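Local atomic coordinates of nidogen-1 (Mus musculus, PDB entry 1GL4), a protein that binds collagen IV and perlecan in basement membranes, in tight association with laminin, and probably has a role in cell-matrix interactions. Residues K55-I60 and S167-G172; F134-E139 and L149-Q154; V198-S203 and R228-F233. One frame throughout, in Å; residues are numbered along the deposited sequence.

Contact 1: residues K55-I60 and S167-G172; sequences KVKGRI and STELEG
The carbonyl oxygen K55 O is gripped twice: T168 N donates to it at 3.0 Å, and a water donates to it from 3.0 Å. The same water accepts a hydrogen bond from T168 OG1 at 2.8 Å, so it links the backbone at K55 to the threonine hydroxyl, whose other neighbour is the side-chain amide of Q153 on the next strand. From here the two strands run parallel, only 3° apart, and each carbonyl or N-H that 55-60 turns this way meets its counterpart: T168 O takes K57 N, L170 N gives to K57 O, L170 O takes R59 N, and G172 N reaches R59 O. G58 has no side chain, and its CA comes 3.2 Å from L170 O in a CA-H...O contact.

This is a parallel pairing within the G2 β-barrel, and it divides the residues between two faces. V56 and T168 lie side by side on the buried face, V56 CG2 being 3.9 Å from T168 CB. I60 CD1 lies 4.2 Å from L170 CB farther along. V56 also packs on F71, T74 and L76 of strand 69-81, and its side chain is about 9 Å from that of H77, a residue involved in perlecan binding.

Charged chains occupy the solvent-facing side. R59 and E171 both send CG anti to the backbone N (chi1 178° in each) and run out together, forming a long salt bridge of 4.0 Å between R59 NE and E171 OE2. Guanidinium and carboxylate planes stand nearly perpendicular, 82° apart.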
loop_
_atom_site.group_PDB
_atom_site.type_symbol
_atom_site.label_atom_id
_atom_site.label_comp_id
_atom_site.label_asym_id
_atom_site.label_seq_id
_atom_site.Cartn_x
_atom_site.Cartn_y
_atom_site.Cartn_z
ATOM N N LYS A 55 -5.605 -9.955 -8.843
ATOM C CA LYS A 55 -5.598 -9.644 -10.265
ATOM C C LYS A 55 -6.185 -8.261 -10.530
ATOM O O LYS A 55 -6.961 -7.733 -9.726
ATOM C CB LYS A 55 -6.406 -10.690 -11.035
ATOM C CG LYS A 55 -5.771 -12.071 -11.084
ATOM C CD LYS A 55 -4.491 -12.069 -11.909
ATOM C CE LYS A 55 -3.955 -13.488 -12.084
ATOM N NZ LYS A 55 -2.721 -13.526 -12.924
ATOM N N VAL A 56 -5.807 -7.681 -11.666
ATOM C CA VAL A 56 -6.289 -6.366 -12.053
ATOM C C VAL A 56 -6.760 -6.376 -13.502
ATOM O O VAL A 56 -6.053 -6.860 -14.388
ATOM C CB VAL A 56 -5.181 -5.293 -11.940
ATOM C CG1 VAL A 56 -5.746 -3.938 -12.336
ATOM C CG2 VAL A 56 -4.613 -5.256 -10.519
ATOM N N LYS A 57 -7.959 -5.850 -13.739
ATOM C CA LYS A 57 -8.487 -5.767 -15.098
ATOM C C LYS A 57 -8.979 -4.344 -15.302
ATOM O O LYS A 57 -9.505 -3.720 -14.376
ATOM C CB LYS A 57 -9.647 -6.751 -15.322
ATOM C CG LYS A 57 -10.957 -6.342 -14.674
ATOM C CD LYS A 57 -12.148 -7.158 -15.198
ATOM C CE LYS A 57 -12.062 -8.633 -14.824
ATOM N NZ LYS A 57 -13.309 -9.375 -15.211
ATOM N N GLY A 58 -8.802 -3.827 -16.511
ATOM C CA GLY A 58 -9.240 -2.474 -16.783
ATOM C C GLY A 58 -9.704 -2.222 -18.207
ATOM O O GLY A 58 -9.363 -2.956 -19.134
ATOM N N ARG A 59 -10.506 -1.174 -18.352
ATOM C CA ARG A 59 -11.048 -0.720 -19.632
ATOM C C ARG A 59 -10.952 0.792 -19.464
ATOM O O ARG A 59 -11.863 1.425 -18.926
ATOM C CB ARG A 59 -12.511 -1.154 -19.777
ATOM C CG ARG A 59 -13.192 -0.700 -21.064
ATOM C CD ARG A 59 -14.674 -1.060 -21.044
ATOM N NE ARG A 59 -15.417 -0.467 -22.156
ATOM C CZ ARG A 59 -15.300 -0.844 -23.424
ATOM N NH1 ARG A 59 -14.465 -1.823 -23.752
ATOM N NH2 ARG A 59 -16.017 -0.243 -24.366
ATOM N N ILE A 60 -9.841 1.365 -19.913
ATOM C CA ILE A 60 -9.601 2.791 -19.733
ATOM C C ILE A 60 -9.354 3.634 -20.979
ATOM O O ILE A 60 -8.451 3.349 -21.768
ATOM C CB ILE A 60 -8.398 2.992 -18.776
ATOM C CG1 ILE A 60 -8.703 2.324 -17.430
ATOM C CG2 ILE A 60 -8.115 4.476 -18.583
ATOM C CD1 ILE A 60 -7.537 2.270 -16.485
ATOM N N SER A 167 -8.968 -8.090 -5.312
ATOM C CA SER A 167 -9.361 -8.130 -6.721
ATOM C C SER A 167 -9.661 -6.688 -7.156
ATOM O O SER A 167 -10.436 -5.994 -6.496
ATOM C CB SER A 167 -10.611 -8.999 -6.884
ATOM O OG SER A 167 -11.070 -8.993 -8.222
ATOM N N THR A 168 -9.067 -6.243 -8.262
ATOM C CA THR A 168 -9.266 -4.867 -8.727
ATOM C C THR A 168 -9.882 -4.734 -10.120
ATOM O O THR A 168 -9.520 -5.455 -11.046
ATOM C CB THR A 168 -7.925 -4.090 -8.712
ATOM O OG1 THR A 168 -7.386 -4.102 -7.383
ATOM C CG2 THR A 168 -8.126 -2.632 -9.156
ATOM N N GLU A 169 -10.816 -3.795 -10.253
ATOM C CA GLU A 169 -11.485 -3.532 -11.525
ATOM C C GLU A 169 -11.510 -2.011 -11.753
ATOM O O GLU A 169 -11.952 -1.262 -10.883
ATOM C CB GLU A 169 -12.905 -4.102 -11.475
ATOM C CG GLU A 169 -13.650 -4.076 -12.789
ATOM C CD GLU A 169 -14.940 -4.885 -12.742
ATOM O OE1 GLU A 169 -15.609 -4.988 -13.794
ATOM O OE2 GLU A 169 -15.279 -5.418 -11.659
ATOM N N LEU A 170 -11.016 -1.561 -12.907
ATOM C CA LEU A 170 -10.974 -0.131 -13.240
ATOM C C LEU A 170 -11.682 0.150 -14.561
ATOM O O LEU A 170 -11.470 -0.563 -15.544
ATOM C CB LEU A 170 -9.527 0.347 -13.374
ATOM C CG LEU A 170 -8.563 0.038 -12.227
ATOM C CD1 LEU A 170 -7.142 0.366 -12.671
ATOM C CD2 LEU A 170 -8.953 0.832 -10.988
ATOM N N GLU A 171 -12.510 1.192 -14.592
ATOM C CA GLU A 171 -13.225 1.546 -15.814
ATOM C C GLU A 171 -13.560 3.032 -15.913
ATOM O O GLU A 171 -14.106 3.619 -14.983
ATOM C CB GLU A 171 -14.510 0.720 -15.927
ATOM C CG GLU A 171 -15.356 1.058 -17.141
ATOM C CD GLU A 171 -16.541 0.123 -17.310
ATOM O OE1 GLU A 171 -17.284 -0.084 -16.324
ATOM O OE2 GLU A 171 -16.731 -0.397 -18.429
ATOM N N GLY A 172 -13.238 3.639 -17.049
ATOM C CA GLY A 172 -13.536 5.048 -17.223
ATOM C C GLY A 172 -12.529 5.781 -18.082
ATOM O O GLY A 172 -11.861 5.182 -18.924
HETATM O O HOH W 1 -5.952 -6.449 -7.240
#

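Contact 2: residues F134-E139 and L149-Q154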
loop_
_atom_site.group_PDB
_atom_site.type_symbol
_atom_site.label_atom_id
_atom_site.label_comp_id
_atom_site.label_asym_id
_atom_site.label_seq_id
_atom_site.Cartn_x
_atom_site.Cartn_y
_atom_site.Cartn_z
ATOM N N PHE A 134 -13.644 -6.790 2.929
ATOM C CA PHE A 134 -14.472 -5.619 2.653
ATOM C C PHE A 134 -14.529 -5.286 1.169
ATOM O O PHE A 134 -13.777 -5.840 0.366
ATOM C CB PHE A 134 -13.954 -4.396 3.441
ATOM C CG PHE A 134 -12.581 -3.903 3.007
ATOM C CD1 PHE A 134 -12.452 -2.847 2.103
ATOM C CD2 PHE A 134 -11.421 -4.477 3.530
ATOM C CE1 PHE A 134 -11.195 -2.369 1.730
ATOM C CE2 PHE A 134 -10.155 -4.005 3.163
ATOM C CZ PHE A 134 -10.039 -2.947 2.260
ATOM N N THR A 135 -15.448 -4.392 0.816
ATOM C CA THR A 135 -15.608 -3.945 -0.565
ATOM C C THR A 135 -15.318 -2.447 -0.597
ATOM O O THR A 135 -15.758 -1.707 0.285
ATOM C CB THR A 135 -17.050 -4.151 -1.074
ATOM O OG1 THR A 135 -17.387 -5.542 -1.022
ATOM C CG2 THR A 135 -17.182 -3.652 -2.511
ATOM N N ARG A 136 -14.578 -2.011 -1.612
ATOM C CA ARG A 136 -14.230 -0.607 -1.776
ATOM C C ARG A 136 -14.750 -0.100 -3.116
ATOM O O ARG A 136 -14.368 -0.622 -4.166
ATOM C CB ARG A 136 -12.707 -0.416 -1.739
ATOM C CG ARG A 136 -12.249 1.042 -1.910
ATOM C CD ARG A 136 -10.843 1.151 -2.521
ATOM N NE ARG A 136 -10.272 2.492 -2.372
ATOM C CZ ARG A 136 -9.105 2.875 -2.885
ATOM N NH1 ARG A 136 -8.373 2.023 -3.596
ATOM N NH2 ARG A 136 -8.649 4.107 -2.662
ATOM N N GLN A 137 -15.636 0.892 -3.076
ATOM C CA GLN A 137 -16.164 1.499 -4.297
ATOM C C GLN A 137 -15.554 2.893 -4.329
ATOM O O GLN A 137 -15.768 3.670 -3.404
ATOM C CB GLN A 137 -17.689 1.649 -4.241
ATOM C CG GLN A 137 -18.486 0.368 -4.055
ATOM C CD GLN A 137 -19.973 0.652 -3.865
ATOM O OE1 GLN A 137 -20.662 1.076 -4.799
ATOM N NE2 GLN A 137 -20.473 0.433 -2.645
ATOM N N ALA A 138 -14.793 3.213 -5.373
ATOM C CA ALA A 138 -14.183 4.536 -5.462
ATOM C C ALA A 138 -14.361 5.196 -6.827
ATOM O O ALA A 138 -14.517 4.524 -7.850
ATOM C CB ALA A 138 -12.698 4.450 -5.120
ATOM N N GLU A 139 -14.344 6.527 -6.830
ATOM C CA GLU A 139 -14.471 7.295 -8.060
ATOM C C GLU A 139 -13.502 8.463 -7.994
ATOM O O GLU A 139 -13.258 9.011 -6.915
ATOM C CB GLU A 139 -15.887 7.848 -8.230
ATOM C CG GLU A 139 -16.955 6.807 -8.492
ATOM C CD GLU A 139 -18.296 7.441 -8.815
ATOM O OE1 GLU A 139 -19.277 6.694 -9.008
ATOM O OE2 GLU A 139 -18.367 8.687 -8.880
ATOM N N LEU A 149 -13.104 8.177 -13.552
ATOM C CA LEU A 149 -12.630 6.804 -13.477
ATOM C C LEU A 149 -13.307 6.128 -12.286
ATOM O O LEU A 149 -13.358 6.692 -11.186
ATOM C CB LEU A 149 -11.112 6.752 -13.293
ATOM C CG LEU A 149 -10.559 5.318 -13.227
ATOM C CD1 LEU A 149 -10.672 4.656 -14.602
ATOM C CD2 LEU A 149 -9.113 5.342 -12.784
ATOM N N VAL A 150 -13.823 4.922 -12.509
ATOM C CA VAL A 150 -14.488 4.164 -11.459
ATOM C C VAL A 150 -13.647 2.956 -11.062
ATOM O O VAL A 150 -13.169 2.213 -11.917
ATOM C CB VAL A 150 -15.880 3.665 -11.914
ATOM C CG1 VAL A 150 -16.475 2.744 -10.859
ATOM C CG2 VAL A 150 -16.798 4.849 -12.164
ATOM N N LEU A 151 -13.481 2.766 -9.758
ATOM C CA LEU A 151 -12.697 1.655 -9.229
ATOM C C LEU A 151 -13.515 0.794 -8.275
ATOM O O LEU A 151 -14.276 1.315 -7.455
ATOM C CB LEU A 151 -11.466 2.199 -8.494
ATOM C CG LEU A 151 -10.617 1.242 -7.647
ATOM C CD1 LEU A 151 -9.241 1.850 -7.447
ATOM C CD2 LEU A 151 -11.278 0.971 -6.301
ATOM N N LYS A 152 -13.371 -0.524 -8.397
ATOM C CA LYS A 152 -14.055 -1.451 -7.500
ATOM C C LYS A 152 -13.044 -2.497 -7.054
ATOM O O LYS A 152 -12.392 -3.136 -7.883
ATOM C CB LYS A 152 -15.239 -2.141 -8.182
ATOM C CG LYS A 152 -16.009 -3.055 -7.233
ATOM C CD LYS A 152 -17.339 -3.510 -7.818
ATOM C CE LYS A 152 -18.151 -4.279 -6.781
ATOM N NZ LYS A 152 -19.501 -4.673 -7.287
ATOM N N GLN A 153 -12.898 -2.652 -5.741
ATOM C CA GLN A 153 -11.956 -3.622 -5.189
ATOM C C GLN A 153 -12.612 -4.480 -4.118
ATOM O O GLN A 153 -13.315 -3.970 -3.243
ATOM C CB GLN A 153 -10.728 -2.904 -4.606
ATOM C CG GLN A 153 -9.693 -2.466 -5.656
ATOM C CD GLN A 153 -8.601 -1.560 -5.085
ATOM O OE1 GLN A 153 -7.459 -1.566 -5.554
ATOM N NE2 GLN A 153 -8.954 -0.769 -4.088
ATOM N N GLN A 154 -12.389 -5.787 -4.202
ATOM C CA GLN A 154 -12.946 -6.724 -3.236
ATOM C C GLN A 154 -11.817 -7.425 -2.493
ATOM O O GLN A 154 -10.896 -7.964 -3.114
ATOM C CB GLN A 154 -13.819 -7.762 -3.943
ATOM C CG GLN A 154 -14.416 -8.814 -3.012
ATOM C CD GLN A 154 -15.352 -8.222 -1.968
ATOM O OE1 GLN A 154 -16.226 -7.410 -2.288
ATOM N NE2 GLN A 154 -15.180 -8.635 -0.714
#
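The β-hairpin of strands 133-142 and 149-156 is laced together where R136 pairs with Q153 and A138 with L151. Each is an antiparallel hydrogen-bonded pair with a bond in both directions. R136 N gives to Q153 O at 2.8 Å while Q153 N gives to R136 O, and A138 N gives to L151 O while L151 N returns a bond to A138 O at 2.8 Å. The A138 N bond is almost straight, 178° at the hydrogen. Between these rungs the non-hydrogen-bonded pair Q137-K152 adds a CA-H...O contact from K152 CA to R136 O.

On the inward face, L151 CD2 fits between two neighbours of the facing strand, 3.8 Å from R136 CD and 3.9 Å from A138 CB. The arginine chain is extended, with CG anti to its backbone N (chi1 180°), which carries the guanidinium past the leucine and into the interior of the G2 barrel. Helix 107-115 lies there: R136 NH1 donates to P107 O at the start of this helix, and NE donates to Q229 on the next strand. The buried charge is thus bound at more than one nitrogen. Q153 runs beside R136 in the same direction, its amide plane 28° from the guanidinium.

The outer face is more open to solvent. T135 OG1 donates to Q154 OE1 over a very short 2.5 Å, a length to be taken with caution, and Q154 bends at chi2 to bring its amide across to the threonine. At the other end E139 CG lies 4.2 Å from V150 CG2, while the E139 carboxylate makes salt bridges to R228 and K148.

Contact 3: residues V198-S203 and R228-F233; sequences VITSSS and RQTITF
Antiparallel strand pairing joins I199 and S201 to I231 and Q229 in the hairpin of strands 198-210 and 221-232, a piece of the barrel wall. I231 N donates to I199 O at 2.7 Å and I199 N answers to I231 O; the S201-Q229 pair is likewise bonded both ways, its S201 N to Q229 O bond being longer at 3.2 Å.

Toward the interior, I199 CD1 reaches the F233 ring at CE2, 3.6 Å away, while I199 CG1 lies in the ring plane, at the edge. W114 of helix 107-115 packs on both I199 and I231. Beside them S201 OG sits 2.8 Å from Q229 NE2 and 3.1 Å from Q229 CG; with chi1 at 76° the hydroxyl is placed between the serine's own N and carbonyl carbon. The amide's other end, Q229 OE1, accepts from R136 NE. An alanine at Q229 has no amide, so R136 NE would probably lose its acceptor and the S201 hydroxyl its close polar neighbour.

Facing outward, V198 CG1 touches T230 CG2 at 4.0 Å, and T200 lies alongside T230, with T200 CG2 nearest T230 OG1. Antiparallel pairs such as this, with the inward residues packed on a central helix, build the GFP-like β-barrel of the nidogen G2 domain.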
loop_
_atom_site.group_PDB
_atom_site.type_symbol
_atom_site.label_atom_id
_atom_site.label_comp_id
_atom_site.label_asym_id
_atom_site.label_seq_id
_atom_site.Cartn_x
_atom_site.Cartn_y
_atom_site.Cartn_z
ATOM N N VAL A 198 -20.132 1.312 7.675
ATOM C CA VAL A 198 -19.838 1.973 6.410
ATOM C C VAL A 198 -18.836 3.101 6.653
ATOM O O VAL A 198 -19.025 3.932 7.545
ATOM C CB VAL A 198 -21.116 2.554 5.745
ATOM C CG1 VAL A 198 -20.769 3.130 4.373
ATOM C CG2 VAL A 198 -22.170 1.472 5.609
ATOM N N ILE A 199 -17.758 3.111 5.873
ATOM C CA ILE A 199 -16.733 4.145 6.000
ATOM C C ILE A 199 -16.604 4.901 4.676
ATOM O O ILE A 199 -16.416 4.295 3.618
ATOM C CB ILE A 199 -15.365 3.527 6.416
ATOM C CG1 ILE A 199 -15.440 3.040 7.869
ATOM C CG2 ILE A 199 -14.245 4.555 6.264
ATOM C CD1 ILE A 199 -14.221 2.230 8.329
ATOM N N THR A 200 -16.728 6.227 4.746
ATOM C CA THR A 200 -16.656 7.087 3.567
ATOM C C THR A 200 -15.601 8.184 3.704
ATOM O O THR A 200 -15.216 8.557 4.817
ATOM C CB THR A 200 -18.015 7.794 3.299
ATOM O OG1 THR A 200 -18.415 8.513 4.474
ATOM C CG2 THR A 200 -19.094 6.789 2.939
ATOM N N SER A 201 -15.140 8.695 2.565
ATOM C CA SER A 201 -14.160 9.780 2.544
ATOM C C SER A 201 -14.163 10.470 1.186
ATOM O O SER A 201 -14.389 9.841 0.148
ATOM C CB SER A 201 -12.745 9.262 2.825
ATOM O OG SER A 201 -12.213 8.596 1.694
ATOM N N SER A 202 -13.919 11.773 1.200
ATOM C CA SER A 202 -13.863 12.555 -0.027
ATOM C C SER A 202 -12.694 13.510 0.157
ATOM O O SER A 202 -12.544 14.110 1.223
ATOM C CB SER A 202 -15.168 13.329 -0.228
ATOM O OG SER A 202 -15.177 13.988 -1.483
ATOM N N SER A 203 -11.865 13.642 -0.874
ATOM C CA SER A 203 -10.690 14.495 -0.793
ATOM C C SER A 203 -10.312 15.097 -2.142
ATOM O O SER A 203 -10.288 14.404 -3.160
ATOM C CB SER A 203 -9.511 13.681 -0.237
ATOM O OG SER A 203 -8.284 14.386 -0.331
ATOM N N ARG A 228 -13.345 10.041 -4.141
ATOM C CA ARG A 228 -14.552 9.753 -3.369
ATOM C C ARG A 228 -14.628 8.236 -3.180
ATOM O O ARG A 228 -14.526 7.496 -4.152
ATOM C CB ARG A 228 -15.787 10.245 -4.136
ATOM C CG ARG A 228 -15.753 11.729 -4.516
ATOM C CD ARG A 228 -17.031 12.163 -5.251
ATOM N NE ARG A 228 -17.173 11.525 -6.560
ATOM C CZ ARG A 228 -16.496 11.880 -7.650
ATOM N NH1 ARG A 228 -15.621 12.880 -7.606
ATOM N NH2 ARG A 228 -16.689 11.230 -8.789
ATOM N N GLN A 229 -14.801 7.764 -1.946
ATOM C CA GLN A 229 -14.863 6.320 -1.735
ATOM C C GLN A 229 -15.796 5.837 -0.618
ATOM O O GLN A 229 -16.035 6.530 0.377
ATOM C CB GLN A 229 -13.442 5.767 -1.516
ATOM C CG GLN A 229 -12.747 6.245 -0.243
ATOM C CD GLN A 229 -11.237 5.983 -0.248
ATOM O OE1 GLN A 229 -10.775 4.900 -0.618
ATOM N NE2 GLN A 229 -10.465 6.981 0.179
ATOM N N THR A 230 -16.331 4.635 -0.809
ATOM C CA THR A 230 -17.229 4.020 0.160
ATOM C C THR A 230 -16.700 2.620 0.453
ATOM O O THR A 230 -16.539 1.798 -0.449
ATOM C CB THR A 230 -18.657 3.943 -0.391
ATOM O OG1 THR A 230 -19.154 5.274 -0.583
ATOM C CG2 THR A 230 -19.574 3.197 0.581
ATOM N N ILE A 231 -16.425 2.373 1.724
ATOM C CA ILE A 231 -15.879 1.103 2.182
ATOM C C ILE A 231 -16.915 0.362 3.036
ATOM O O ILE A 231 -17.321 0.852 4.085
ATOM C CB ILE A 231 -14.585 1.373 2.990
ATOM C CG1 ILE A 231 -13.535 1.989 2.052
ATOM C CG2 ILE A 231 -14.065 0.086 3.636
ATOM C CD1 ILE A 231 -12.301 2.533 2.749
ATOM N N THR A 232 -17.336 -0.816 2.575
ATOM C CA THR A 232 -18.344 -1.612 3.284
ATOM C C THR A 232 -17.801 -2.940 3.814
ATOM O O THR A 232 -16.970 -3.586 3.180
ATOM C CB THR A 232 -19.558 -1.896 2.378
ATOM O OG1 THR A 232 -19.114 -2.491 1.151
ATOM C CG2 THR A 232 -20.299 -0.600 2.069
ATOM N N PHE A 233 -18.293 -3.349 4.976
ATOM C CA PHE A 233 -17.823 -4.575 5.614
ATOM C C PHE A 233 -18.814 -5.062 6.674
ATOM O O PHE A 233 -19.825 -4.408 6.932
ATOM C CB PHE A 233 -16.460 -4.302 6.260
ATOM C CG PHE A 233 -16.447 -3.087 7.153
ATOM C CD1 PHE A 233 -16.686 -3.204 8.521
ATOM C CD2 PHE A 233 -16.215 -1.821 6.621
ATOM C CE1 PHE A 233 -16.696 -2.077 9.346
ATOM C CE2 PHE A 233 -16.223 -0.682 7.438
ATOM C CZ PHE A 233 -16.464 -0.808 8.800
#

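How the contacts relate
Followed from the N terminus, the chain lays down 55-60, then passes through strands 69-81 and 86-92 and helix 107-115 before forming the short hairpin of contact 2. It next enters 167-172, which returns to pair with 55-60, so contact 1 closes a long excursion that contains contact 2 whole. Contact 3 opens and closes later, in series with both; no two contacts cross. In space they adjoin as neighbouring strands of the barrel wall: 167-172 borders 149-154 through E171 O and V150 N, and 134-139 borders 228-233 through Q137 O and T230 N. Contact 2 therefore bridges contacts 1 and 3, whose centres lie about 19 Å apart.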